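PDB 6ZMV: muramidase from Trichobolus zukalii, which is a fungal lysozyme of glycoside hydrolase family 25 that cleaves the glycan strands of bacterial peptidoglycan. Local coordinates for residues 58-63 with 92-97; 26-31 with 88-93; 132-137 with 155-160. All blocks are in the same frame, centred on the assembly; numbering follows the deposited sequence.

Interaction 1: residues 58-63 with 92-97; sequences GYHFAR and GMLDME
Glu97 lays the middle of its side chain on the ring of Phe61. Its CG stands 3.8 Å from the ring centroid, displaced toward the rim near CZ, in a CH-pi contact over the face, and a bend at chi2 (-83°) then turns the carboxylate on past CE2. On the opposite face of the ring, the guanidinium of Arg63 sets one of its faces over CE1. With only an alanine at Phe61, the Glu97 methylenes would probably lose the surface they rest on and that side chain would be freer to turn. Farther back, Tyr59 and Met93 run side by side, and Tyr59 CB touches Met93 CE at 3.8 Å.

These contacts line the inner side of a parallel strand pair in a beta-alpha-beta unit, with helix 69-78 in the crossover, as expected of the TIM-barrel-like GH25 fold. The Asp95-Met96-Glu97 run is consistent with the family's D-x-E catalytic signature. Tyr59, Phe61 and Asp95 share the inward face, whereas His60 and Leu94 look toward the helices, where Leu94 CD1 meets the imidazole at its edge.

The backbone fixes this register. Met93 N donates to Gly58 O at 3.0 Å and His60 N to Met93 O at 2.9 Å; Asp95 N to His60 O is 2.8 Å, and Ala62 N closes the ladder on Asp95 O. Beyond the last rung a water donates to Ala62 O and Asp95 O and accepts from Glu97 N, while Ala62 CB packs on Met96 SD at 3.7 Å. The imidazole of His60 is held in turn by Thr32 and Gln72, and Arg63 pairs with Glu33.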
# COMPACT_ATOMS: atom_id res chain seq x y z
N GLY A 58 6.44 -1.19 3.17
CA GLY A 58 5.58 -0.63 4.21
C GLY A 58 4.36 0.08 3.62
O GLY A 58 4.29 0.42 2.45
N TYR A 59 3.37 0.32 4.48
CA TYR A 59 2.22 1.16 4.14
C TYR A 59 1.92 2.19 5.22
O TYR A 59 2.22 2.00 6.40
CB TYR A 59 0.99 0.35 3.70
CG TYR A 59 0.17 -0.38 4.73
CD1 TYR A 59 -0.78 0.32 5.48
CD2 TYR A 59 0.30 -1.74 4.94
CE1 TYR A 59 -1.62 -0.33 6.35
CE2 TYR A 59 -0.54 -2.40 5.81
CZ TYR A 59 -1.51 -1.70 6.50
OH TYR A 59 -2.32 -2.36 7.37
N HIS A 60 1.32 3.27 4.76
CA HIS A 60 0.87 4.39 5.60
C HIS A 60 -0.64 4.51 5.57
O HIS A 60 -1.21 4.72 4.49
CB HIS A 60 1.48 5.68 5.04
CG HIS A 60 1.03 6.85 5.86
ND1 HIS A 60 1.55 7.09 7.10
CD2 HIS A 60 0.07 7.77 5.65
CE1 HIS A 60 0.92 8.16 7.60
NE2 HIS A 60 0.01 8.60 6.73
N PHE A 61 -1.27 4.39 6.73
CA PHE A 61 -2.71 4.64 6.86
C PHE A 61 -2.96 6.15 6.90
O PHE A 61 -2.65 6.80 7.89
CB PHE A 61 -3.24 3.87 8.07
CG PHE A 61 -4.73 3.86 8.23
CD1 PHE A 61 -5.49 5.02 8.27
CD2 PHE A 61 -5.36 2.65 8.45
CE1 PHE A 61 -6.86 4.95 8.37
CE2 PHE A 61 -6.73 2.60 8.59
CZ PHE A 61 -7.46 3.73 8.59
N ALA A 62 -3.46 6.71 5.83
CA ALA A 62 -3.63 8.17 5.69
C ALA A 62 -4.69 8.65 6.68
O ALA A 62 -5.78 8.08 6.81
CB ALA A 62 -4.08 8.53 4.29
N ARG A 63 -4.43 9.82 7.25
CA ARG A 63 -5.45 10.57 8.03
C ARG A 63 -5.48 12.00 7.52
O ARG A 63 -4.82 12.88 8.05
CB ARG A 63 -5.12 10.47 9.51
CG ARG A 63 -5.23 9.08 10.13
CD ARG A 63 -6.68 8.70 10.38
NE ARG A 63 -6.94 7.45 11.01
CZ ARG A 63 -8.09 6.79 11.01
NH1 ARG A 63 -9.19 7.26 10.40
NH2 ARG A 63 -8.08 5.64 11.65
N GLY A 92 6.72 2.20 -1.17
CA GLY A 92 5.78 2.35 -0.08
C GLY A 92 4.36 2.54 -0.60
O GLY A 92 4.16 3.11 -1.68
N MET A 93 3.37 2.11 0.18
CA MET A 93 1.94 2.15 -0.21
C MET A 93 1.18 3.16 0.65
O MET A 93 1.23 3.09 1.90
CB MET A 93 1.34 0.74 -0.12
CG MET A 93 -0.08 0.70 -0.56
SD MET A 93 -0.76 -0.99 -0.51
CE MET A 93 -1.39 -1.04 1.15
N LEU A 94 0.49 4.08 -0.01
CA LEU A 94 -0.44 5.03 0.61
C LEU A 94 -1.80 4.39 0.73
O LEU A 94 -2.42 4.08 -0.29
CB LEU A 94 -0.52 6.29 -0.23
CG LEU A 94 -1.49 7.35 0.25
CD1 LEU A 94 -1.21 7.85 1.64
CD2 LEU A 94 -1.56 8.49 -0.69
N ASP A 95 -2.26 4.14 1.95
CA ASP A 95 -3.51 3.40 2.23
C ASP A 95 -4.66 4.38 2.47
O ASP A 95 -4.74 4.97 3.53
CB ASP A 95 -3.31 2.49 3.45
CG ASP A 95 -4.57 1.84 3.97
OD1 ASP A 95 -5.61 1.99 3.30
OD2 ASP A 95 -4.52 1.23 5.05
N MET A 96 -5.54 4.53 1.49
CA MET A 96 -6.72 5.40 1.60
C MET A 96 -7.91 4.54 2.04
O MET A 96 -8.27 3.53 1.42
CB MET A 96 -7.01 6.07 0.26
CG MET A 96 -5.87 6.86 -0.31
SD MET A 96 -5.00 7.98 0.77
CE MET A 96 -6.27 9.15 1.21
N GLU A 97 -8.52 4.95 3.12
CA GLU A 97 -9.55 4.17 3.84
C GLU A 97 -10.73 5.08 4.13
O GLU A 97 -10.52 6.32 4.28
CB GLU A 97 -9.01 3.75 5.22
CG GLU A 97 -7.84 2.81 5.21
CD GLU A 97 -8.26 1.38 5.05
OE1 GLU A 97 -7.47 0.67 4.40
OE2 GLU A 97 -9.36 0.98 5.51
O HOH W 1 -6.86 6.44 4.83

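Interaction 2: residues 26-31 with 88-93; sequences FVIIKA and ITLPGM
Ile28 and Leu90 are brought together by similar first torsions: CG1 of Ile28 and CG of Leu90 both sit beside the backbone N, with chi1 of -40° for Ile28 and -67° for Leu90. From there both side chains extend, and they cross at about a right angle, Leu90 CD1 lying 4.1 Å from Ile28 CG1. The same CD1 methyl also reaches Phe26, 4.2 Å from its CD2, so that one leucine methyl fills the corner between two residues on the same side of the strand.

Ile28 has a second neighbour in Met93, which it again meets nearly at right angles. The two ends of the isoleucine are used separately: CD1 lies 4.0 Å from Met93 SD, and CG2 is 4.1 Å from Met93 CE. The two branches of the isoleucine thus lie against the sulfur and the methyl at the end of the methionine, with no polar atom taking part.

No hydrogen bond links residues 26-31 to residues 88-93, and their closest CA atoms, those of Ile28 and Met93, are still 8.0 Å apart. The spacing follows from the fold. Strand 55-61 is paired with strand 26-33 on one edge and with strand 93-95 on the other, so this contact reaches across the barrel interior past the strand in between. Phe26, at the start of its strand, and Leu90, in the loop leading into strand 93-95, lie at the N-terminal end of the barrel strands, the end of a TIM-like barrel that faces away from the usual catalytic side, and Leu90 packs there on Ile55 as well.

Val27 and Ile29 point the other way, to helix 42-51, where they meet Ala49, Phe42 and His45. Ile28, on the inner side, also touches Asp6 of strand 2-7.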
# COMPACT_ATOMS: atom_id res chain seq x y z
N PHE A 26 5.34 -11.87 -1.56
CA PHE A 26 5.50 -10.50 -1.07
C PHE A 26 4.57 -10.28 0.10
O PHE A 26 3.55 -10.99 0.27
CB PHE A 26 5.27 -9.45 -2.18
CG PHE A 26 3.84 -9.37 -2.66
CD1 PHE A 26 3.37 -10.23 -3.61
CD2 PHE A 26 2.92 -8.45 -2.14
CE1 PHE A 26 2.06 -10.19 -4.05
CE2 PHE A 26 1.59 -8.43 -2.53
CZ PHE A 26 1.17 -9.28 -3.53
N VAL A 27 4.93 -9.29 0.90
CA VAL A 27 4.07 -8.84 2.02
C VAL A 27 4.19 -7.34 2.14
O VAL A 27 5.28 -6.78 1.97
CB VAL A 27 4.44 -9.57 3.33
CG1 VAL A 27 5.89 -9.31 3.73
CG2 VAL A 27 3.44 -9.25 4.42
N ILE A 28 3.05 -6.73 2.42
CA ILE A 28 2.99 -5.27 2.65
C ILE A 28 2.63 -5.09 4.13
O ILE A 28 1.74 -5.74 4.63
CB ILE A 28 1.98 -4.56 1.72
CG1 ILE A 28 2.00 -5.10 0.31
CG2 ILE A 28 2.17 -3.07 1.76
CD1 ILE A 28 0.98 -4.54 -0.64
N ILE A 29 3.42 -4.27 4.81
CA ILE A 29 3.45 -4.20 6.29
C ILE A 29 3.13 -2.81 6.81
O ILE A 29 3.76 -1.84 6.37
CB ILE A 29 4.84 -4.64 6.79
CG1 ILE A 29 5.22 -6.02 6.29
CG2 ILE A 29 4.90 -4.54 8.29
CD1 ILE A 29 6.67 -6.29 6.42
N LYS A 30 2.14 -2.71 7.70
CA LYS A 30 1.82 -1.36 8.20
C LYS A 30 3.04 -0.78 8.90
O LYS A 30 3.57 -1.38 9.84
CB LYS A 30 0.67 -1.39 9.19
CG LYS A 30 0.19 -0.01 9.58
CD LYS A 30 -1.11 -0.04 10.39
CE LYS A 30 -1.65 1.35 10.64
NZ LYS A 30 -2.95 1.29 11.30
N ALA A 31 3.37 0.46 8.52
CA ALA A 31 4.43 1.23 9.17
C ALA A 31 3.88 2.31 10.07
O ALA A 31 4.34 2.45 11.25
CB ALA A 31 5.38 1.78 8.13
N ILE A 88 14.42 -6.27 -3.21
CA ILE A 88 13.47 -6.94 -2.32
C ILE A 88 12.56 -5.92 -1.65
O ILE A 88 11.77 -6.31 -0.79
CB ILE A 88 14.15 -7.83 -1.27
CG1 ILE A 88 15.02 -6.98 -0.34
CG2 ILE A 88 14.91 -8.98 -1.91
CD1 ILE A 88 15.51 -7.74 0.89
N THR A 89 12.49 -4.71 -2.13
CA THR A 89 11.71 -3.65 -1.49
C THR A 89 10.65 -3.08 -2.44
O THR A 89 10.94 -2.60 -3.51
CB THR A 89 12.57 -2.52 -0.95
OG1 THR A 89 13.68 -3.05 -0.23
CG2 THR A 89 11.80 -1.62 -0.01
N LEU A 90 9.38 -3.18 -2.03
CA LEU A 90 8.30 -2.54 -2.76
C LEU A 90 8.31 -1.05 -2.51
O LEU A 90 8.65 -0.62 -1.40
CB LEU A 90 6.95 -3.08 -2.32
CG LEU A 90 6.68 -4.55 -2.67
CD1 LEU A 90 5.39 -5.03 -2.02
CD2 LEU A 90 6.62 -4.70 -4.17
N PRO A 91 7.88 -0.24 -3.48
CA PRO A 91 7.64 1.16 -3.15
C PRO A 91 6.60 1.21 -2.05
O PRO A 91 5.65 0.43 -2.01
CB PRO A 91 7.12 1.77 -4.46
CG PRO A 91 6.64 0.58 -5.30
CD PRO A 91 7.46 -0.60 -4.84
N GLY A 92 6.72 2.20 -1.17
CA GLY A 92 5.78 2.35 -0.08
C GLY A 92 4.36 2.54 -0.60
O GLY A 92 4.16 3.11 -1.68
N MET A 93 3.37 2.11 0.18
CA MET A 93 1.94 2.15 -0.21
C MET A 93 1.18 3.16 0.65
O MET A 93 1.23 3.09 1.90
CB MET A 93 1.34 0.74 -0.12
CG MET A 93 -0.08 0.70 -0.56
SD MET A 93 -0.76 -0.99 -0.51
CE MET A 93 -1.39 -1.04 1.15

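Interaction 3: residues 132-137 with 155-160; sequences MIYTGY and PLVLAR
Tyr134 and Val157 cross at about a right angle, and the valine comes at the ring from its edge: CG1 lies near the ring plane, 3.8 Å from Tyr134 CD2. With its CG anti to the backbone N (chi1 170°), the tyrosine leans out over the inner face and obliquely forward, and its far end arrives beside Ala159, whose CB is 3.4 Å from Tyr134 OH in an oblique approach. The other valine branch serves a different residue. Val157 CG2 lies 4.0 Å from Met132 CB and also near the SD and CE of that methionine, while the Met132 side chain crosses Pro155 at about a right angle, its CG 3.9 Å from Pro155 CB.

On the reverse face Thr135 and Leu156 meet through methyl groups, Thr135 CG2 being 3.7 Å from Leu156 CD1. The first torsion of Thr135 (chi1 -173°) turns OG1 away from this contact and toward its own backbone, where Thr135 OG1 donates to Gly136 O at 2.8 Å. Leu158 CD1 packs against the backbone rather than a side chain, 3.5 Å from Thr135 O.

Four backbone bonds hold these orientations in register. Ile133 N binds Pro155 O, Val157 N binds Ile133 O, Thr135 N binds Val157 O, and Ala159 N binds Thr135 O at 3.0 Å. Val157 therefore uses both its N and its O.

The pair forms a beta-alpha-beta unit of the barrel, with Gly136 as N-cap of the intervening helix 137-144. Trp140 of that helix packs on Ile133 and Thr135. Strand 93-95 flanks residues 132-136 on their other edge, and strand 177-181 flanks residues 156-159, providing Gln179 as hydrogen-bond partner for Tyr134 OH.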
# COMPACT_ATOMS: atom_id res chain seq x y z
N MET A 132 2.86 3.41 -4.25
CA MET A 132 1.60 2.76 -4.65
C MET A 132 0.44 3.44 -3.90
O MET A 132 0.65 3.95 -2.78
CB MET A 132 1.63 1.26 -4.31
CG MET A 132 2.90 0.58 -4.79
SD MET A 132 2.85 -1.19 -4.89
CE MET A 132 2.78 -1.57 -3.14
N ILE A 133 -0.74 3.40 -4.49
CA ILE A 133 -1.98 3.91 -3.86
C ILE A 133 -2.92 2.75 -3.67
O ILE A 133 -3.29 2.11 -4.69
CB ILE A 133 -2.62 5.04 -4.64
CG1 ILE A 133 -1.68 6.25 -4.66
CG2 ILE A 133 -3.97 5.39 -4.07
CD1 ILE A 133 -2.16 7.36 -5.61
N TYR A 134 -3.37 2.51 -2.45
CA TYR A 134 -4.40 1.53 -2.11
C TYR A 134 -5.72 2.22 -1.98
O TYR A 134 -5.84 3.25 -1.29
CB TYR A 134 -4.04 0.83 -0.78
CG TYR A 134 -5.13 -0.03 -0.21
CD1 TYR A 134 -6.14 0.53 0.56
CD2 TYR A 134 -5.12 -1.40 -0.36
CE1 TYR A 134 -7.11 -0.28 1.12
CE2 TYR A 134 -6.10 -2.19 0.19
CZ TYR A 134 -7.11 -1.64 0.93
OH TYR A 134 -8.06 -2.43 1.52
N THR A 135 -6.73 1.65 -2.60
CA THR A 135 -8.10 2.15 -2.50
C THR A 135 -9.07 1.06 -2.87
O THR A 135 -8.75 0.16 -3.67
CB THR A 135 -8.30 3.40 -3.41
OG1 THR A 135 -9.58 4.00 -3.21
CG2 THR A 135 -8.07 3.13 -4.88
N GLY A 136 -10.31 1.22 -2.43
CA GLY A 136 -11.44 0.54 -3.07
C GLY A 136 -12.01 1.39 -4.18
O GLY A 136 -11.76 2.59 -4.24
N TYR A 137 -12.84 0.80 -5.02
CA TYR A 137 -13.37 1.47 -6.21
C TYR A 137 -14.29 2.62 -5.77
O TYR A 137 -14.10 3.76 -6.20
CB TYR A 137 -14.17 0.48 -7.04
CG TYR A 137 -14.83 1.12 -8.24
CD1 TYR A 137 -14.10 1.28 -9.40
CD2 TYR A 137 -16.15 1.53 -8.22
CE1 TYR A 137 -14.65 1.88 -10.50
CE2 TYR A 137 -16.70 2.08 -9.33
CZ TYR A 137 -15.96 2.30 -10.47
OH TYR A 137 -16.52 2.84 -11.58
N PRO A 155 1.46 3.04 -8.86
CA PRO A 155 0.80 1.75 -9.03
C PRO A 155 -0.44 1.64 -8.15
O PRO A 155 -0.42 2.09 -7.00
CB PRO A 155 1.82 0.73 -8.55
CG PRO A 155 3.14 1.44 -8.87
CD PRO A 155 2.87 2.88 -8.51
N LEU A 156 -1.51 1.08 -8.71
CA LEU A 156 -2.79 0.90 -8.01
C LEU A 156 -2.83 -0.41 -7.27
O LEU A 156 -2.61 -1.48 -7.88
CB LEU A 156 -3.93 1.00 -9.01
CG LEU A 156 -5.32 0.67 -8.50
CD1 LEU A 156 -5.78 1.66 -7.44
CD2 LEU A 156 -6.30 0.58 -9.63
N VAL A 157 -3.15 -0.36 -5.99
CA VAL A 157 -3.51 -1.55 -5.18
C VAL A 157 -5.01 -1.45 -4.94
O VAL A 157 -5.48 -0.53 -4.26
CB VAL A 157 -2.71 -1.64 -3.89
CG1 VAL A 157 -3.04 -2.92 -3.15
CG2 VAL A 157 -1.20 -1.54 -4.19
N LEU A 158 -5.78 -2.29 -5.60
CA LEU A 158 -7.24 -2.21 -5.62
C LEU A 158 -7.84 -3.27 -4.69
O LEU A 158 -7.55 -4.46 -4.84
CB LEU A 158 -7.74 -2.42 -7.02
CG LEU A 158 -9.23 -2.24 -7.26
CD1 LEU A 158 -9.75 -0.89 -6.81
CD2 LEU A 158 -9.55 -2.45 -8.73
N ALA A 159 -8.67 -2.82 -3.77
CA ALA A 159 -9.37 -3.74 -2.85
C ALA A 159 -10.73 -4.06 -3.40
O ALA A 159 -11.51 -3.14 -3.63
CB ALA A 159 -9.47 -3.13 -1.48
N ARG A 160 -11.05 -5.32 -3.58
CA ARG A 160 -12.40 -5.78 -3.94
C ARG A 160 -12.52 -7.23 -3.53
O ARG A 160 -11.82 -8.07 -4.06
CB ARG A 160 -12.70 -5.62 -5.42
CG ARG A 160 -14.18 -5.76 -5.62
CD ARG A 160 -14.64 -6.26 -6.91
NE ARG A 160 -16.06 -6.41 -6.91
CZ ARG A 160 -16.70 -7.00 -7.91
NH1 ARG A 160 -18.02 -6.95 -7.95
NH2 ARG A 160 -16.02 -7.55 -8.89
O HOH W 2 -13.07 -2.01 -5.63
O HOH W 3 -13.89 -2.06 -4.23

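The three contacts follow one another round a single curved sheet. Interactions 1 and 2 share Gly92 and Met93, with centres about 10 Å apart; the centre of interaction 3 is about 10 Å from that of the first and about 14 Å from that of the second. Met93 is common ground inside the barrel: its SD, already against Ile28, is also 3.7 Å from Val157 CG2 and 3.8 Å from Tyr134 CB. Backbone pairing joins interactions 1 and 3 as well, Leu94 N lying 2.8 Å from Met132 O. Glycerol, probably from crystallisation, hydrogen-bonds to Tyr59 OH, Glu97 OE1 and Tyr134 OH, which may mark a pocket consistent with the GH25 active site, whereas Phe26 and Leu90 lie toward the barrel's other end.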